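Local structure of DUF1491 domain-containing protein (Caulobacter crescentus, 4GOQ) at residues 35-40 against 87-93; 21-25 against 94-98; 49-53 against 64-68; 13-17 against 102-106. The protein is of unknown function and belongs to the DUF1491 family, folding as a small compact chain with a mixed beta sheet and two helices. One frame throughout, in Å; residues are numbered along the deposited sequence. Where two conformers were deposited one is given.

Interaction 1 (35-40 against 87-93)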
loop_
_atom_site.group_PDB
_atom_site.type_symbol
_atom_site.label_atom_id
_atom_site.label_comp_id
_atom_site.label_asym_id
_atom_site.label_seq_id
_atom_site.Cartn_x
_atom_site.Cartn_y
_atom_site.Cartn_z
ATOM N N GLY A 35 -8.525 7.131 -7.508
ATOM C CA GLY A 35 -7.937 5.808 -7.660
ATOM C C GLY A 35 -7.713 5.097 -6.337
ATOM O O GLY A 35 -7.305 5.713 -5.337
ATOM N N ALA A 36 -7.978 3.781 -6.325
ATOM C CA ALA A 36 -7.701 2.932 -5.163
ATOM C C ALA A 36 -6.193 2.814 -4.972
ATOM O O ALA A 36 -5.443 3.125 -5.889
ATOM C CB ALA A 36 -8.297 1.562 -5.384
ATOM N N VAL A 37 -5.739 2.325 -3.816
ATOM C CA VAL A 37 -4.311 2.193 -3.518
ATOM C C VAL A 37 -3.981 0.801 -2.966
ATOM O O VAL A 37 -4.711 0.284 -2.122
ATOM C CB VAL A 37 -3.812 3.277 -2.502
ATOM C CG1 VAL A 37 -2.306 3.154 -2.251
ATOM C CG2 VAL A 37 -4.146 4.702 -2.962
ATOM N N LEU A 38 -2.875 0.210 -3.466
ATOM C CA LEU A 38 -2.250 -0.993 -2.934
ATOM C C LEU A 38 -0.957 -0.559 -2.300
ATOM O O LEU A 38 -0.181 0.128 -2.946
ATOM C CB LEU A 38 -1.937 -2.063 -4.009
ATOM C CG LEU A 38 -3.037 -2.930 -4.578
ATOM C CD1 LEU A 38 -2.410 -4.039 -5.447
ATOM C CD2 LEU A 38 -3.903 -3.573 -3.469
ATOM N N VAL A 39 -0.684 -0.986 -1.071
ATOM C CA VAL A 39 0.579 -0.661 -0.419
ATOM C C VAL A 39 1.339 -1.955 -0.167
ATOM O O VAL A 39 0.819 -2.840 0.500
ATOM C CB VAL A 39 0.388 0.146 0.896
ATOM C CG1 VAL A 39 1.732 0.413 1.586
ATOM C CG2 VAL A 39 -0.360 1.446 0.637
ATOM N N LYS A 40 2.556 -2.050 -0.704
ATOM C CA LYS A 40 3.455 -3.187 -0.486
ATOM C C LYS A 40 4.504 -2.760 0.522
ATOM O O LYS A 40 5.311 -1.898 0.212
ATOM C CB LYS A 40 4.108 -3.611 -1.808
ATOM C CG LYS A 40 5.018 -4.847 -1.661
ATOM C CD LYS A 40 5.691 -5.065 -3.041
ATOM C CE LYS A 40 6.675 -6.165 -3.056
ATOM N NZ LYS A 40 7.493 -6.109 -4.308
ATOM N N ASP A 87 -8.451 -3.278 -11.963
ATOM C CA ASP A 87 -8.660 -1.860 -11.781
ATOM C C ASP A 87 -7.515 -1.026 -12.404
ATOM O O ASP A 87 -6.562 -0.683 -11.702
ATOM C CB ASP A 87 -8.804 -1.553 -10.282
ATOM C CG ASP A 87 -9.120 -0.104 -9.960
ATOM O OD1 ASP A 87 -9.368 0.686 -10.915
ATOM O OD2 ASP A 87 -9.151 0.236 -8.764
ATOM N N PRO A 88 -7.684 -0.566 -13.666
ATOM C CA PRO A 88 -6.634 0.239 -14.323
ATOM C C PRO A 88 -6.396 1.626 -13.699
ATOM O O PRO A 88 -5.437 2.289 -14.094
ATOM C CB PRO A 88 -7.165 0.376 -15.763
ATOM C CG PRO A 88 -8.038 -0.857 -15.936
ATOM C CD PRO A 88 -8.755 -0.906 -14.625
ATOM N N ASP A 89 -7.229 2.064 -12.723
ATOM C CA ASP A 89 -7.059 3.357 -12.024
ATOM C C ASP A 89 -6.260 3.194 -10.707
ATOM O O ASP A 89 -6.092 4.166 -9.947
ATOM C CB ASP A 89 -8.453 3.953 -11.701
ATOM C CG ASP A 89 -9.193 4.536 -12.895
ATOM O OD1 ASP A 89 -8.541 4.797 -13.934
ATOM O OD2 ASP A 89 -10.411 4.786 -12.771
ATOM N N ILE A 90 -5.835 1.960 -10.399
ATOM C CA ILE A 90 -5.169 1.677 -9.125
ATOM C C ILE A 90 -3.718 2.231 -9.029
ATOM O O ILE A 90 -2.940 2.217 -9.993
ATOM C CB ILE A 90 -5.201 0.149 -8.792
ATOM C CG1 ILE A 90 -5.174 -0.092 -7.274
ATOM C CG2 ILE A 90 -4.092 -0.659 -9.542
ATOM C CD1 ILE A 90 -5.549 -1.591 -6.805
ATOM N N TRP A 91 -3.380 2.693 -7.823
ATOM C CA TRP A 91 -2.049 3.107 -7.416
ATOM C C TRP A 91 -1.374 1.949 -6.745
ATOM O O TRP A 91 -2.039 1.130 -6.108
ATOM C CB TRP A 91 -2.111 4.268 -6.400
ATOM C CG TRP A 91 -2.538 5.587 -6.975
ATOM C CD1 TRP A 91 -3.792 5.948 -7.360
ATOM C CD2 TRP A 91 -1.718 6.746 -7.123
ATOM N NE1 TRP A 91 -3.803 7.267 -7.756
ATOM C CE2 TRP A 91 -2.538 7.778 -7.631
ATOM C CE3 TRP A 91 -0.354 7.009 -6.891
ATOM C CZ2 TRP A 91 -2.049 9.064 -7.900
ATOM C CZ3 TRP A 91 0.139 8.275 -7.171
ATOM C CH2 TRP A 91 -0.706 9.289 -7.668
ATOM N N VAL A 92 -0.052 1.878 -6.858
ATOM C CA VAL A 92 0.723 0.887 -6.127
ATOM C C VAL A 92 1.868 1.652 -5.504
ATOM O O VAL A 92 2.591 2.363 -6.211
ATOM C CB VAL A 92 1.208 -0.333 -6.974
ATOM C CG1 VAL A 92 2.045 -1.297 -6.108
ATOM C CG2 VAL A 92 0.019 -1.081 -7.611
ATOM N N VAL A 93 2.030 1.512 -4.184
ATOM C CA VAL A 93 3.077 2.199 -3.442
ATOM C C VAL A 93 3.924 1.148 -2.779
ATOM O O VAL A 93 3.383 0.269 -2.096
ATOM C CB VAL A 93 2.505 3.218 -2.406
ATOM C CG1 VAL A 93 3.639 3.821 -1.583
ATOM C CG2 VAL A 93 1.704 4.335 -3.103
HETATM O O HOH W 1 -9.666 2.762 -8.398
#
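Lys40 N donates to Val93 O at 2.8 Å, the shortest bond in a parallel strand pairing at the heart of a mixed beta sheet. Leu38 is bonded through both backbone polar atoms: Leu38 N reaches Trp91 O, and Leu38 O receives Val93 N. Earlier along the pair, Ala36 O takes Trp91 N in a nearly straight bond (N-H...O 172°), and the CA-H of Ile90 makes a weaker contact with the same oxygen.

The pairing also illustrates how a central sheet serves two layers. Val37, Trp91, Val39 and Val93 face helix 6-19, with Val37 CG2 set 4.0 Å from Trp91 CB. The indole brings CD1 within 3.6 Å of Ala36 O, which lies at the ring edge, while Trp91 NE1 is bonded to Asp31 O. On the other face, Leu38 and Ile90 meet helix 74-86 at Ala83. Ile90 holds CG1 opposite its backbone N (chi1 -152°), which passes CG1 by Ala36 O and lands CD1 3.6 Å from Leu38 CG.

Before the strand, Asp87 begins a type I turn and an Asx turn, its OD1 accepting Asp89 N from above the carboxylate plane. Its other oxygen works across the contact: one water accepts from Ala36 N at 2.9 Å and donates to Asp87 OD2 at 2.6 Å.

Interaction 2 (21-25 against 94-98)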
loop_
_atom_site.group_PDB
_atom_site.type_symbol
_atom_site.label_atom_id
_atom_site.label_comp_id
_atom_site.label_asym_id
_atom_site.label_seq_id
_atom_site.Cartn_x
_atom_site.Cartn_y
_atom_site.Cartn_z
ATOM N N GLY A 21 12.883 7.241 7.370
ATOM C CA GLY A 21 14.071 6.554 6.861
ATOM C C GLY A 21 13.780 5.424 5.903
ATOM O O GLY A 21 14.690 4.693 5.505
ATOM N N ALA A 22 12.519 5.275 5.499
ATOM C CA ALA A 22 12.184 4.204 4.578
ATOM C C ALA A 22 12.340 4.650 3.137
ATOM O O ALA A 22 12.441 5.837 2.863
ATOM C CB ALA A 22 10.762 3.717 4.833
ATOM N N PHE A 23 12.437 3.694 2.226
ATOM C CA PHE A 23 12.477 3.970 0.799
ATOM C C PHE A 23 11.006 3.832 0.355
ATOM O O PHE A 23 10.386 2.811 0.652
ATOM C CB PHE A 23 13.463 3.013 0.092
ATOM C CG PHE A 23 13.689 3.193 -1.398
ATOM C CD1 PHE A 23 14.109 4.414 -1.915
ATOM C CD2 PHE A 23 13.559 2.116 -2.271
ATOM C CE1 PHE A 23 14.329 4.576 -3.291
ATOM C CE2 PHE A 23 13.797 2.271 -3.647
ATOM C CZ PHE A 23 14.177 3.502 -4.147
ATOM N N ALA A 24 10.395 4.900 -0.189
ATOM C CA ALA A 24 8.985 4.837 -0.586
ATOM C C ALA A 24 8.854 5.320 -2.006
ATOM O O ALA A 24 9.287 6.435 -2.313
ATOM C CB ALA A 24 8.132 5.665 0.351
ATOM N N THR A 25 8.295 4.495 -2.882
ATOM C CA THR A 25 8.174 4.918 -4.273
ATOM C C THR A 25 6.811 4.519 -4.842
ATOM O O THR A 25 6.156 3.601 -4.362
ATOM C CB THR A 25 9.379 4.421 -5.108
ATOM O OG1 THR A 25 9.294 4.927 -6.437
ATOM C CG2 THR A 25 9.522 2.931 -5.118
ATOM N N GLU A 94 5.240 1.195 -3.005
ATOM C CA GLU A 94 6.126 0.200 -2.387
ATOM C C GLU A 94 6.970 0.917 -1.348
ATOM O O GLU A 94 7.506 1.997 -1.610
ATOM C CB GLU A 94 6.988 -0.500 -3.477
ATOM C CG GLU A 94 7.833 -1.645 -2.960
ATOM C CD GLU A 94 8.403 -2.540 -4.051
ATOM O OE1 GLU A 94 8.518 -2.076 -5.207
ATOM O OE2 GLU A 94 8.741 -3.707 -3.751
ATOM N N ILE A 95 6.996 0.364 -0.129
ATOM C CA ILE A 95 7.743 0.934 0.977
ATOM C C ILE A 95 8.723 -0.122 1.467
ATOM O O ILE A 95 8.318 -1.232 1.813
ATOM C CB ILE A 95 6.793 1.440 2.106
ATOM C CG1 ILE A 95 5.844 2.587 1.589
ATOM C CG2 ILE A 95 7.607 1.886 3.333
ATOM C CD1 ILE A 95 4.741 2.910 2.474
ATOM N N GLU A 96 10.001 0.231 1.499
ATOM C CA GLU A 96 11.058 -0.642 1.963
ATOM C C GLU A 96 11.617 -0.056 3.242
ATOM O O GLU A 96 12.173 1.042 3.248
ATOM C CB GLU A 96 12.124 -0.824 0.890
ATOM C CG GLU A 96 11.763 -1.864 -0.155
ATOM C CD GLU A 96 12.799 -2.028 -1.250
ATOM O OE1 GLU A 96 12.818 -1.193 -2.183
ATOM O OE2 GLU A 96 13.587 -2.997 -1.178
ATOM N N ASP A 97 11.395 -0.758 4.350
ATOM C CA ASP A 97 11.786 -0.256 5.649
ATOM C C ASP A 97 12.503 -1.323 6.449
ATOM O O ASP A 97 12.126 -2.497 6.392
ATOM C CB ASP A 97 10.540 0.240 6.409
ATOM C CG ASP A 97 10.839 0.821 7.778
ATOM O OD1 ASP A 97 11.538 1.863 7.847
ATOM O OD2 ASP A 97 10.359 0.252 8.779
ATOM N N ARG A 98 13.532 -0.898 7.206
ATOM C CA ARG A 98 14.348 -1.734 8.080
ATOM C C ARG A 98 13.478 -2.504 9.088
ATOM O O ARG A 98 13.813 -3.634 9.420
ATOM C CB ARG A 98 15.369 -0.865 8.827
HETATM O O HOH W 2 14.176 1.871 7.132
#
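Phe23 and Glu96 face each other as a hydrogen-bonded pair of an antiparallel edge, where the outer strand 23-25 lies against 94-97 in the mixed sheet. Glu96 N meets Phe23 O at 2.7 Å, in the carbonyl plane, and Phe23 N returns the bond to Glu96 O. Two further bonds join Thr25 and Glu94 in the same reciprocal way.

Side by side, the side chains of Phe23 and Glu96 point in one direction. The phenylalanine carries CG opposite its backbone N (chi1 -177°), whereas Glu96 keeps CG beside its own N (chi1 -82°), and the two groups run together. Glu96 OE1 thus reaches the ring edge, 3.4 Å from Phe23 CD2, where the C-H groups present their slightly positive rim; ring and carboxylate planes stand 57° apart.

The opposite face, toward helix 6-19, is apolar. Both branches of Ile95 are used there: CG1 packs 4.0 Å from Ala24 CB, and CG2 lies 3.9 Å from Ala22 CB. That methyl of Ala22 is also 3.4 Å from Glu96 O.

At the end of the strand, Asp97 salt-bridges Arg101 through OD1, and Gly21 ends the preceding helix in a Schellman motif. A water spans the two ends, bonding weakly to Gly21 O, accepting from Arg98 N and donating to Asp97 OD1 at 2.7 Å.

Interaction 3 (49-53 against 64-68)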
loop_
_atom_site.group_PDB
_atom_site.type_symbol
_atom_site.label_atom_id
_atom_site.label_comp_id
_atom_site.label_asym_id
_atom_site.label_seq_id
_atom_site.Cartn_x
_atom_site.Cartn_y
_atom_site.Cartn_z
ATOM N N ALA A 49 7.418 -9.553 3.326
ATOM C CA ALA A 49 6.640 -8.430 2.820
ATOM C C ALA A 49 5.146 -8.643 3.004
ATOM O O ALA A 49 4.663 -9.781 3.110
ATOM C CB ALA A 49 6.972 -8.208 1.351
ATOM N N ARG A 50 4.408 -7.529 3.043
ATOM C CA ARG A 50 2.969 -7.563 3.180
ATOM C C ARG A 50 2.343 -6.682 2.122
ATOM O O ARG A 50 2.967 -5.723 1.670
ATOM C CB ARG A 50 2.537 -7.092 4.585
ATOM C CG ARG A 50 2.921 -8.072 5.701
ATOM C CD ARG A 50 2.574 -7.473 7.061
ATOM N NE ARG A 50 3.372 -6.276 7.359
ATOM C CZ ARG A 50 3.127 -5.451 8.375
ATOM N NH1 ARG A 50 2.126 -5.692 9.202
ATOM N NH2 ARG A 50 3.890 -4.382 8.571
ATOM N N LEU A 51 1.116 -6.995 1.747
ATOM C CA LEU A 51 0.381 -6.184 0.770
ATOM C C LEU A 51 -0.938 -5.765 1.425
ATOM O O LEU A 51 -1.622 -6.599 2.031
ATOM C CB LEU A 51 0.171 -7.001 -0.509
ATOM C CG LEU A 51 -0.186 -6.269 -1.788
ATOM C CD1 LEU A 51 0.942 -5.324 -2.224
ATOM C CD2 LEU A 51 -0.390 -7.281 -2.910
ATOM N N PHE A 52 -1.239 -4.456 1.381
ATOM C CA PHE A 52 -2.432 -3.889 1.989
ATOM C C PHE A 52 -3.317 -3.250 0.914
ATOM O O PHE A 52 -2.802 -2.540 0.044
ATOM C CB PHE A 52 -2.043 -2.834 3.074
ATOM C CG PHE A 52 -1.219 -3.385 4.219
ATOM C CD1 PHE A 52 -1.826 -4.071 5.267
ATOM C CD2 PHE A 52 0.159 -3.208 4.257
ATOM C CE1 PHE A 52 -1.068 -4.575 6.328
ATOM C CE2 PHE A 52 0.912 -3.695 5.327
ATOM C CZ PHE A 52 0.298 -4.391 6.348
ATOM N N SER A 53 -4.626 -3.543 0.957
ATOM C CA SER A 53 -5.655 -2.947 0.096
ATOM C C SER A 53 -6.745 -2.316 0.976
ATOM O O SER A 53 -6.870 -2.623 2.167
ATOM C CB SER A 53 -6.253 -3.943 -0.893
ATOM O OG SER A 53 -6.995 -4.951 -0.220
ATOM N N TRP A 64 -7.258 -0.954 6.422
ATOM C CA TRP A 64 -6.446 -1.721 5.468
ATOM C C TRP A 64 -6.519 -3.219 5.758
ATOM O O TRP A 64 -6.372 -3.652 6.896
ATOM C CB TRP A 64 -4.989 -1.236 5.489
ATOM C CG TRP A 64 -4.861 0.199 5.055
ATOM C CD1 TRP A 64 -4.948 1.311 5.841
ATOM C CD2 TRP A 64 -4.733 0.666 3.705
ATOM N NE1 TRP A 64 -4.824 2.454 5.065
ATOM C CE2 TRP A 64 -4.681 2.079 3.748
ATOM C CE3 TRP A 64 -4.585 0.018 2.463
ATOM C CZ2 TRP A 64 -4.590 2.856 2.584
ATOM C CZ3 TRP A 64 -4.470 0.786 1.315
ATOM C CH2 TRP A 64 -4.427 2.185 1.382
HETATM N N MSE A 65 -6.761 -3.998 4.724
HETATM C CA MSE A 65 -6.859 -5.457 4.805
HETATM C C MSE A 65 -5.707 -6.044 3.999
HETATM O O MSE A 65 -5.152 -5.333 3.160
HETATM C CB MSE A 65 -8.247 -5.969 4.304
HETATM C CG MSE A 65 -8.566 -5.667 2.820
HETATM SE SE MSE A 65 -10.343 -6.309 2.176
HETATM C CE MSE A 65 -9.965 -6.410 0.309
ATOM N N GLN A 66 -5.364 -7.319 4.220
ATOM C CA GLN A 66 -4.336 -8.020 3.428
ATOM C C GLN A 66 -5.077 -8.966 2.504
ATOM O O GLN A 66 -5.680 -9.929 2.976
ATOM C CB GLN A 66 -3.297 -8.738 4.301
ATOM C CG GLN A 66 -2.480 -7.736 5.117
ATOM C CD GLN A 66 -1.503 -8.432 6.009
ATOM O OE1 GLN A 66 -0.656 -9.191 5.549
ATOM N NE2 GLN A 66 -1.607 -8.202 7.311
ATOM N N PRO A 67 -5.167 -8.624 1.202
ATOM C CA PRO A 67 -5.957 -9.464 0.274
ATOM C C PRO A 67 -5.246 -10.753 -0.132
ATOM O O PRO A 67 -5.851 -11.642 -0.730
ATOM C CB PRO A 67 -6.148 -8.552 -0.933
ATOM C CG PRO A 67 -4.925 -7.680 -0.942
ATOM C CD PRO A 67 -4.545 -7.470 0.506
ATOM N N VAL A 68 -3.959 -10.839 0.186
ATOM C CA VAL A 68 -3.092 -11.990 -0.093
ATOM C C VAL A 68 -2.002 -11.971 0.989
ATOM O O VAL A 68 -1.568 -10.889 1.399
ATOM C CB VAL A 68 -2.517 -11.991 -1.546
ATOM C CG1 VAL A 68 -1.792 -10.685 -1.852
ATOM C CG2 VAL A 68 -1.600 -13.208 -1.808
HETATM O O HOH W 3 0.093 -9.563 2.994
#
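Ser53 and Met65, a selenomethionine, exchange two backbone hydrogen bonds in the hairpin of strands 48-56 and 62-65: Ser53 N to Met65 O and Met65 N to Ser53 O, each 2.9 Å with the donor close to the line of the acceptor's C=O. Pro67 has no N-H to offer Leu51 O, which instead lies 3.4 Å from Pro67 CD and takes a CA-H...O contact from Gln66 CA. Overall the two touching parts, 50-53 and 64-68, run 118° apart end to end, and they separate toward Val68.

There a water bridges. It accepts from Leu51 N at 3.0 Å and lies near both Gln66 OE1 and Val68 O, an example of solvent bridging two diverging chains.

Flat groups make the next layer. Gln66 runs beside Phe52, its CG 3.7 Å from Phe52 CE1 and its amide turned 58° from the ring. Gln66 OE1 lies 3.8 Å from Arg50 CG, against the aliphatic part of that side chain, while Gln66 NE2 bonds to Glu109 O. The Arg50 guanidinium, whose NH2 bonds to Gly100 O, has Phe52 CZ toward the rim of one face. Trp64 sets its edge against the backbone, CE3 3.8 Å from Phe52 C.

Of the apolar contacts, Leu51 CD2 touches Val68 CG1; separately, Pro67 CG lies 3.5 Å from Ser53 OG. Tyr79 of helix 74-86 covers Leu51, Pro67 and Val68 together. Strand 37-43 flanks 48-56 on its other edge, and Trp64 meets Trp9 of helix 6-19.

Interaction 4 (13-17 against 102-106)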
loop_
_atom_site.group_PDB
_atom_site.type_symbol
_atom_site.label_atom_id
_atom_site.label_comp_id
_atom_site.label_asym_id
_atom_site.label_seq_id
_atom_site.Cartn_x
_atom_site.Cartn_y
_atom_site.Cartn_z
ATOM N N LEU A 13 1.820 9.844 2.523
ATOM C CA LEU A 13 2.397 8.534 2.870
ATOM C C LEU A 13 3.907 8.488 2.520
ATOM O O LEU A 13 4.734 8.111 3.373
ATOM C CB LEU A 13 1.638 7.412 2.155
ATOM C CG LEU A 13 2.251 5.974 2.274
ATOM C CD1 LEU A 13 2.174 5.452 3.735
ATOM C CD2 LEU A 13 1.470 5.008 1.402
ATOM N N ILE A 14 4.257 8.919 1.291
ATOM C CA ILE A 14 5.658 8.966 0.810
ATOM C C ILE A 14 6.465 9.834 1.714
ATOM O O ILE A 14 7.527 9.420 2.177
ATOM C CB ILE A 14 5.775 9.462 -0.666
ATOM C CG1 ILE A 14 5.055 8.537 -1.636
ATOM C CG2 ILE A 14 7.243 9.700 -1.083
ATOM C CD1 ILE A 14 4.867 9.219 -3.019
ATOM N N ARG A 15 5.960 11.037 2.005
ATOM C CA ARG A 15 6.638 11.995 2.859
ATOM C C ARG A 15 6.919 11.413 4.237
ATOM O O ARG A 15 8.051 11.493 4.711
ATOM C CB ARG A 15 5.793 13.274 2.973
ATOM C CG ARG A 15 6.188 14.174 4.103
ATOM C CD ARG A 15 5.386 15.448 3.948
ATOM N NE ARG A 15 5.401 16.255 5.160
ATOM C CZ ARG A 15 6.390 17.068 5.505
ATOM N NH1 ARG A 15 7.490 17.145 4.759
ATOM N NH2 ARG A 15 6.310 17.778 6.619
ATOM N N ARG A 16 5.896 10.822 4.876
ATOM C CA ARG A 16 6.019 10.189 6.184
ATOM C C ARG A 16 7.051 9.042 6.172
ATOM O O ARG A 16 7.850 8.922 7.096
ATOM C CB ARG A 16 4.625 9.657 6.600
ATOM C CG ARG A 16 4.449 9.316 8.053
ATOM C CD ARG A 16 2.977 9.283 8.473
ATOM N NE ARG A 16 2.132 8.484 7.572
ATOM C CZ ARG A 16 1.188 8.983 6.772
ATOM N NH1 ARG A 16 0.941 10.292 6.754
ATOM N NH2 ARG A 16 0.468 8.172 5.997
ATOM N N ALA A 17 7.000 8.169 5.157
ATOM C CA ALA A 17 7.923 7.035 5.068
ATOM C C ALA A 17 9.350 7.537 4.914
ATOM O O ALA A 17 10.231 7.094 5.653
ATOM C CB ALA A 17 7.535 6.124 3.912
ATOM N N HIS A 102 4.651 0.117 7.648
ATOM C CA HIS A 102 3.857 0.496 6.491
ATOM C C HIS A 102 3.542 2.016 6.484
ATOM O O HIS A 102 3.090 2.515 5.449
ATOM C CB HIS A 102 2.562 -0.334 6.421
ATOM C CG HIS A 102 1.821 -0.350 7.727
ATOM N ND1 HIS A 102 1.208 0.773 8.218
ATOM C CD2 HIS A 102 1.674 -1.357 8.621
ATOM C CE1 HIS A 102 0.674 0.420 9.376
ATOM N NE2 HIS A 102 0.934 -0.857 9.664
ATOM N N PHE A 103 3.727 2.744 7.636
ATOM C CA PHE A 103 3.472 4.202 7.769
ATOM C C PHE A 103 2.004 4.604 7.475
ATOM O O PHE A 103 1.714 5.778 7.210
ATOM C CB PHE A 103 4.440 5.014 6.866
ATOM C CG PHE A 103 5.883 4.776 7.254
ATOM C CD1 PHE A 103 6.454 5.450 8.331
ATOM C CD2 PHE A 103 6.655 3.827 6.585
ATOM C CE1 PHE A 103 7.792 5.224 8.688
ATOM C CE2 PHE A 103 7.990 3.603 6.947
ATOM C CZ PHE A 103 8.550 4.305 7.991
ATOM N N LEU A 104 1.083 3.644 7.545
ATOM C CA LEU A 104 -0.338 3.940 7.308
ATOM C C LEU A 104 -0.951 4.510 8.567
ATOM O O LEU A 104 -0.704 3.977 9.649
ATOM C CB LEU A 104 -1.087 2.662 6.871
ATOM C CG LEU A 104 -0.595 2.051 5.533
ATOM C CD1 LEU A 104 -1.130 0.624 5.338
ATOM C CD2 LEU A 104 -0.910 2.977 4.357
ATOM N N THR A 105 -1.778 5.557 8.446
ATOM C CA THR A 105 -2.395 6.152 9.660
ATOM C C THR A 105 -3.733 5.500 10.003
ATOM O O THR A 105 -4.144 5.555 11.158
ATOM C CB THR A 105 -2.559 7.665 9.544
ATOM O OG1 THR A 105 -3.480 7.978 8.497
ATOM C CG2 THR A 105 -1.240 8.381 9.329
ATOM N N GLU A 106 -4.425 4.922 9.004
ATOM C CA GLU A 106 -5.719 4.255 9.199
ATOM C C GLU A 106 -5.502 2.890 9.855
ATOM O O GLU A 106 -4.417 2.327 9.715
ATOM C CB GLU A 106 -6.468 4.081 7.855
ATOM C CG GLU A 106 -6.698 5.367 7.058
ATOM C CD GLU A 106 -5.534 5.847 6.212
ATOM O OE1 GLU A 106 -4.536 5.100 6.070
ATOM O OE2 GLU A 106 -5.594 7.004 5.736
#
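The loop that follows the last strand, 91-97, folds back alongside helix 6-19 on the same face of the sheet, and Phe103 is the residue through which it chiefly holds. Its carbonyl oxygen is gripped side-on by Arg16, with Arg16 NE 2.8 Å and Arg16 NH2 3.0 Å from Phe103 O. Both bonds lie close to the guanidinium plane, and two donors on one oxygen fix the rotation of that group. The arginine leaves the helix with CG opposite its backbone N and then bends at chi3 (49°), which turns the guanidinium back onto the loop. Thr105 CG2 covers one of its faces, 3.6 Å from Arg16 CZ.

The ring of Phe103 lies flat on the helix, a clear case of CH-pi packing. Ala17 CA stands 3.6 Å from the ring centroid, only 7° off the normal, and Ala17 CB is an equal distance from Phe103 CD2. Leu13 supplies the third grip with a single methyl: Leu13 CD1 touches the carbonyl oxygens of His102 and Phe103 and lies 4.0 Å from Leu104 CD2. Inside the loop, Leu104 N donates to His102 ND1 in the ring plane, which steadies the imidazole.

Beneath the contact runs the sheet. Leu13 rests on Val93, Ile95 and Val39, Phe103 on Ile95, and Leu104 on Val39, while His102 meets Phe52 of strand 48-56 edge-to-face.

Overall arrangement
From the N terminus the four contacts form a concentric series in which none crosses another. Interaction 4 opens first, at helix 6-19, and closes last, spanning almost the whole chain. Within it, interaction 2 joins the first strand to the end of the last, and interaction 1 pairs the second strand with the beginning of that same last strand, the centres of interactions 1 and 2 lying about 17 Å apart. Innermost is interaction 3, a local hairpin. Interactions 1, 2 and 3 account for three of the four strand pairings, and the fourth, between strands 37-43 and 48-56, joins interaction 1 to interaction 3. Interaction 4 ties helix and late loop over one face.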